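PDB 4MAD: beta-galactosidase from Bacillus circulans, which probably hydrolyses terminal non-reducing beta-D-galactose residues from beta-D-galactosides, as a member of glycoside hydrolase family 35. Local coordinates for residues M38-T43 with Y66-L71; F284-G289 with Y313-L318. All blocks are in the same frame, centred on the assembly; numbering follows the deposited sequence.

Interaction 1 (M38-T43 with Y66-L71)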
# COMPACT_ATOMS: atom_id res chain seq x y z
N MET A 38 -8.16 -6.43 8.30
CA MET A 38 -6.96 -5.86 8.83
C MET A 38 -5.76 -6.49 8.12
O MET A 38 -5.67 -7.65 8.03
CB MET A 38 -6.85 -6.11 10.32
CG MET A 38 -5.59 -5.65 10.89
SD MET A 38 -5.38 -6.01 12.67
CE MET A 38 -3.70 -5.49 12.87
N HIS A 39 -4.86 -5.67 7.66
CA HIS A 39 -3.71 -6.16 6.92
C HIS A 39 -2.46 -6.20 7.78
O HIS A 39 -2.06 -5.21 8.31
CB HIS A 39 -3.43 -5.22 5.78
CG HIS A 39 -4.55 -5.10 4.81
ND1 HIS A 39 -5.58 -5.99 4.74
CD2 HIS A 39 -4.81 -4.15 3.88
CE1 HIS A 39 -6.42 -5.62 3.80
NE2 HIS A 39 -5.99 -4.49 3.29
N TYR A 40 -1.84 -7.35 7.90
CA TYR A 40 -0.72 -7.45 8.80
C TYR A 40 0.35 -6.42 8.42
O TYR A 40 1.05 -5.94 9.24
CB TYR A 40 -0.12 -8.86 8.86
CG TYR A 40 0.23 -9.41 7.53
CD1 TYR A 40 1.51 -9.40 7.09
CD2 TYR A 40 -0.71 -9.93 6.74
CE1 TYR A 40 1.83 -9.85 5.84
CE2 TYR A 40 -0.40 -10.42 5.49
CZ TYR A 40 0.88 -10.35 5.02
OH TYR A 40 1.20 -10.81 3.80
N PHE A 41 0.42 -6.12 7.14
CA PHE A 41 1.54 -5.36 6.58
C PHE A 41 1.37 -3.89 6.78
O PHE A 41 2.20 -3.13 6.40
CB PHE A 41 1.80 -5.71 5.14
CG PHE A 41 0.57 -5.79 4.26
CD1 PHE A 41 0.13 -4.69 3.59
CD2 PHE A 41 -0.12 -6.97 4.10
CE1 PHE A 41 -0.90 -4.79 2.76
CE2 PHE A 41 -1.17 -7.03 3.30
CZ PHE A 41 -1.56 -5.94 2.63
N ARG A 42 0.27 -3.54 7.40
CA ARG A 42 -0.06 -2.15 7.63
C ARG A 42 -0.03 -1.68 9.10
O ARG A 42 -0.32 -0.58 9.36
CB ARG A 42 -1.38 -1.83 6.96
CG ARG A 42 -1.22 -1.63 5.48
CD ARG A 42 -2.53 -1.45 4.74
NE ARG A 42 -2.39 -0.69 3.53
CZ ARG A 42 -2.96 -0.98 2.36
NH1 ARG A 42 -3.75 -2.01 2.26
NH2 ARG A 42 -2.78 -0.18 1.33
N THR A 43 0.33 -2.56 10.03
CA THR A 43 0.49 -2.20 11.42
C THR A 43 1.77 -2.86 11.97
O THR A 43 2.03 -3.93 11.63
CB THR A 43 -0.75 -2.60 12.22
OG1 THR A 43 -1.84 -1.81 11.78
CG2 THR A 43 -0.51 -2.45 13.69
N TYR A 66 -5.41 -9.65 3.23
CA TYR A 66 -4.70 -9.95 2.03
C TYR A 66 -3.30 -10.45 2.37
O TYR A 66 -2.89 -10.31 3.47
CB TYR A 66 -4.51 -8.72 1.17
CG TYR A 66 -5.68 -8.24 0.38
CD1 TYR A 66 -6.29 -9.03 -0.54
CD2 TYR A 66 -6.11 -6.95 0.51
CE1 TYR A 66 -7.35 -8.54 -1.29
CE2 TYR A 66 -7.13 -6.49 -0.21
CZ TYR A 66 -7.76 -7.27 -1.12
OH TYR A 66 -8.82 -6.78 -1.84
N VAL A 67 -2.63 -11.05 1.40
CA VAL A 67 -1.21 -11.38 1.47
C VAL A 67 -0.45 -10.59 0.41
O VAL A 67 -0.78 -10.68 -0.69
CB VAL A 67 -0.91 -12.85 1.16
CG1 VAL A 67 0.50 -13.12 1.33
CG2 VAL A 67 -1.74 -13.79 2.04
N ALA A 68 0.61 -9.89 0.79
CA ALA A 68 1.30 -8.99 -0.08
C ALA A 68 2.54 -9.68 -0.67
O ALA A 68 3.53 -9.78 -0.05
CB ALA A 68 1.71 -7.77 0.68
N TRP A 69 2.44 -10.12 -1.91
CA TRP A 69 3.52 -10.85 -2.53
C TRP A 69 4.80 -10.04 -2.56
O TRP A 69 5.79 -10.51 -2.20
CB TRP A 69 3.10 -11.21 -3.97
CG TRP A 69 4.05 -12.03 -4.79
CD1 TRP A 69 5.25 -12.52 -4.42
CD2 TRP A 69 3.87 -12.42 -6.15
NE1 TRP A 69 5.82 -13.22 -5.45
CE2 TRP A 69 4.98 -13.16 -6.53
CE3 TRP A 69 2.87 -12.22 -7.08
CZ2 TRP A 69 5.11 -13.70 -7.79
CZ3 TRP A 69 3.01 -12.77 -8.34
CH2 TRP A 69 4.11 -13.49 -8.67
N ASN A 70 4.71 -8.76 -2.92
CA ASN A 70 5.88 -7.91 -2.99
C ASN A 70 6.61 -7.85 -1.63
O ASN A 70 7.79 -7.73 -1.58
CB ASN A 70 5.60 -6.51 -3.58
CG ASN A 70 4.49 -5.74 -2.85
OD1 ASN A 70 3.97 -6.17 -1.93
ND2 ASN A 70 4.17 -4.56 -3.36
N LEU A 71 5.87 -7.93 -0.54
CA LEU A 71 6.51 -7.96 0.74
C LEU A 71 7.29 -9.25 0.95
O LEU A 71 8.37 -9.23 1.39
CB LEU A 71 5.52 -7.73 1.85
CG LEU A 71 5.99 -7.12 3.16
CD1 LEU A 71 6.59 -5.80 2.91
CD2 LEU A 71 4.83 -6.98 4.10
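Y40 and F41, neighbours on a short 3-10 turn, reach the 66-71 segment with rings turned differently toward it. Y40 comes edge-on: its CE2 lies 3.2 Å from the carbonyl O of Y66, close to the ring plane, and its hydroxyl runs past CA of V67 to take the amide of A68, N to OH 3.2 Å with 160° at the hydrogen. With CG placed between backbone N and carbonyl carbon (chi1 53°), the ring reaches across to the end of strand 62-66. F41 gives the same Y66 carbonyl its edge but turns a face to A68, whose CB stands 4.0 Å from the F41 ring centroid, a CH-pi contact; CB of H39 covers the opposite face, and L71 CD2 comes to 3.4 Å from F41 CB. H39 and Y66 run side by side, the imidazole CE1 3.6 Å from Y66 CD2, their planes inclined at 49°. Y66 points its hydroxyl to N170, close to the predicted nucleophile E247, at the active-site end of the TIM barrel. A68 occupies the N-cap position before helix 69-72; its buried amide is satisfied by the Y40 hydroxyl, which also bonds H72, so one phenol oxygen links the first barrel loop to the helix start and to the H72 side chain.

Interaction 2 (F284-G289 with Y313-L318)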
# COMPACT_ATOMS: atom_id res chain seq x y z
N PHE A 284 -15.95 -5.99 6.82
CA PHE A 284 -15.77 -4.58 6.83
C PHE A 284 -14.39 -4.24 6.20
O PHE A 284 -13.40 -4.73 6.64
CB PHE A 284 -15.85 -4.05 8.26
CG PHE A 284 -17.21 -3.65 8.69
CD1 PHE A 284 -17.50 -2.37 8.90
CD2 PHE A 284 -18.17 -4.57 8.89
CE1 PHE A 284 -18.75 -2.01 9.26
CE2 PHE A 284 -19.40 -4.20 9.28
CZ PHE A 284 -19.68 -2.93 9.46
N TYR A 285 -14.39 -3.38 5.18
CA TYR A 285 -13.19 -2.87 4.59
C TYR A 285 -13.08 -1.34 4.75
O TYR A 285 -13.82 -0.65 4.14
CB TYR A 285 -13.18 -3.23 3.13
CG TYR A 285 -11.82 -3.12 2.51
CD1 TYR A 285 -11.05 -4.23 2.26
CD2 TYR A 285 -11.27 -1.90 2.25
CE1 TYR A 285 -9.79 -4.11 1.73
CE2 TYR A 285 -10.02 -1.78 1.76
CZ TYR A 285 -9.28 -2.88 1.47
OH TYR A 285 -8.05 -2.72 0.97
N MET A 286 -12.16 -0.84 5.57
CA MET A 286 -11.26 -1.59 6.43
C MET A 286 -11.74 -1.50 7.89
O MET A 286 -12.25 -0.51 8.29
CB MET A 286 -9.89 -0.98 6.39
CG MET A 286 -9.17 -1.07 5.13
SD MET A 286 -8.65 -2.63 4.66
CE MET A 286 -7.52 -2.97 5.94
N ALA A 287 -11.62 -2.57 8.64
CA ALA A 287 -11.93 -2.47 10.05
C ALA A 287 -10.88 -1.70 10.80
O ALA A 287 -11.16 -0.84 11.50
CB ALA A 287 -12.10 -3.81 10.68
N HIS A 288 -9.65 -2.14 10.63
CA HIS A 288 -8.47 -1.38 10.92
C HIS A 288 -7.60 -1.22 9.67
O HIS A 288 -7.20 -2.16 9.10
CB HIS A 288 -7.68 -2.06 12.01
CG HIS A 288 -6.41 -1.35 12.35
ND1 HIS A 288 -6.40 -0.09 12.88
CD2 HIS A 288 -5.12 -1.68 12.14
CE1 HIS A 288 -5.16 0.30 13.02
NE2 HIS A 288 -4.36 -0.67 12.62
N GLY A 289 -7.36 0.02 9.27
CA GLY A 289 -6.57 0.33 8.11
C GLY A 289 -5.07 0.53 8.24
O GLY A 289 -4.30 0.01 7.54
N TYR A 313 -3.42 5.08 5.91
CA TYR A 313 -4.52 4.22 5.51
C TYR A 313 -5.61 4.13 6.56
O TYR A 313 -6.19 3.14 6.71
CB TYR A 313 -4.05 2.86 5.08
CG TYR A 313 -4.89 2.14 4.06
CD1 TYR A 313 -5.19 2.69 2.84
CD2 TYR A 313 -5.32 0.88 4.30
CE1 TYR A 313 -5.94 2.00 1.93
CE2 TYR A 313 -6.04 0.21 3.40
CZ TYR A 313 -6.36 0.75 2.20
OH TYR A 313 -7.05 -0.01 1.31
N ASP A 314 -5.86 5.23 7.23
CA ASP A 314 -6.79 5.29 8.32
C ASP A 314 -8.11 4.81 7.80
O ASP A 314 -8.67 4.01 8.39
CB ASP A 314 -6.92 6.74 8.78
CG ASP A 314 -7.98 6.98 9.88
OD1 ASP A 314 -7.58 7.21 10.99
OD2 ASP A 314 -9.15 7.02 9.56
N TYR A 315 -8.56 5.31 6.67
CA TYR A 315 -9.69 4.79 5.88
C TYR A 315 -11.04 5.17 6.51
O TYR A 315 -12.04 4.67 6.16
CB TYR A 315 -9.62 3.26 5.77
CG TYR A 315 -10.19 2.71 4.49
CD1 TYR A 315 -9.39 2.43 3.43
CD2 TYR A 315 -11.51 2.49 4.35
CE1 TYR A 315 -9.89 1.95 2.27
CE2 TYR A 315 -12.02 2.01 3.22
CZ TYR A 315 -11.22 1.74 2.18
OH TYR A 315 -11.77 1.26 1.06
N ASP A 316 -11.02 6.04 7.50
CA ASP A 316 -12.20 6.25 8.29
C ASP A 316 -12.64 4.90 8.85
O ASP A 316 -13.77 4.61 8.94
CB ASP A 316 -13.32 6.88 7.51
CG ASP A 316 -14.32 7.55 8.41
OD1 ASP A 316 -13.95 7.91 9.50
OD2 ASP A 316 -15.44 7.73 7.98
N GLY A 317 -11.67 4.11 9.21
CA GLY A 317 -11.90 2.78 9.70
C GLY A 317 -12.52 2.78 11.09
O GLY A 317 -12.64 3.78 11.70
N LEU A 318 -12.93 1.60 11.53
CA LEU A 318 -13.51 1.41 12.84
C LEU A 318 -12.49 1.75 13.92
O LEU A 318 -12.86 2.26 14.91
CB LEU A 318 -14.04 0.02 13.01
CG LEU A 318 -15.11 -0.39 12.03
CD1 LEU A 318 -15.55 -1.77 12.26
CD2 LEU A 318 -16.23 0.53 11.96
O HOH W 1 -7.48 2.64 10.43
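Two tyrosine hydroxyls make a direct polar link: Y285 OH donates to Y313 OH at 2.9 Å, and Y313 OH has a further partner in E112. The side chains cross at about a right angle. A further polar link runs through a water, which accepts from G289 N and donates to D314 O at 2.7 Å. Close by, CA of G289 lies 3.2 Å from Y313 O in a CA-H...O contact. Aromatic contacts centre on Y315, whose face receives the edge of Y285 in an offset edge-to-face pair with planes at 71°. Both segments lie between the last strand of the (beta/alpha)8 barrel, 281-284, and helix 327-339, and the Y285 side chain comes to about 4 Å from that of the predicted nucleophile E247 (nearest atoms); a cis peptide between Y285 and M286 shapes the turn there. M286 sets its CG over the Y315 face, 4.0 Å from the ring centroid. The bend at chi2 (-69°) brings SD over the centre of the Y285 ring, in oblique Met-aromatic contact with Y313. Apolar packing fills the other end: L318 CD1 meets F284 CD1 at 3.9 Å and A287 CB at 4.3 Å, with V332 of helix 327-339 touching both F284 and L318.

How the interactions relate
From the N terminus, strand 34-38 runs into 38-43, and interaction 1 closes the first loop where 66-71 returns after helix 48-58 and strand 62-66. The chain then builds the remaining barrel strands before 284-289, and interaction 2 closes a second loop at 313-318, ahead of helix 327-339. The two loops follow in series, neither nested nor crossed. Because strand 281-284 neighbours 34-38 in the closed barrel, the contacts meet across that seam: T43 OG1 lies 2.9 Å from H288 NE2 in a probable hydrogen bond, H39 packs on M286, and R42 makes a cation-pi contact with Y313. Together they join loops of the first, second and eighth strands.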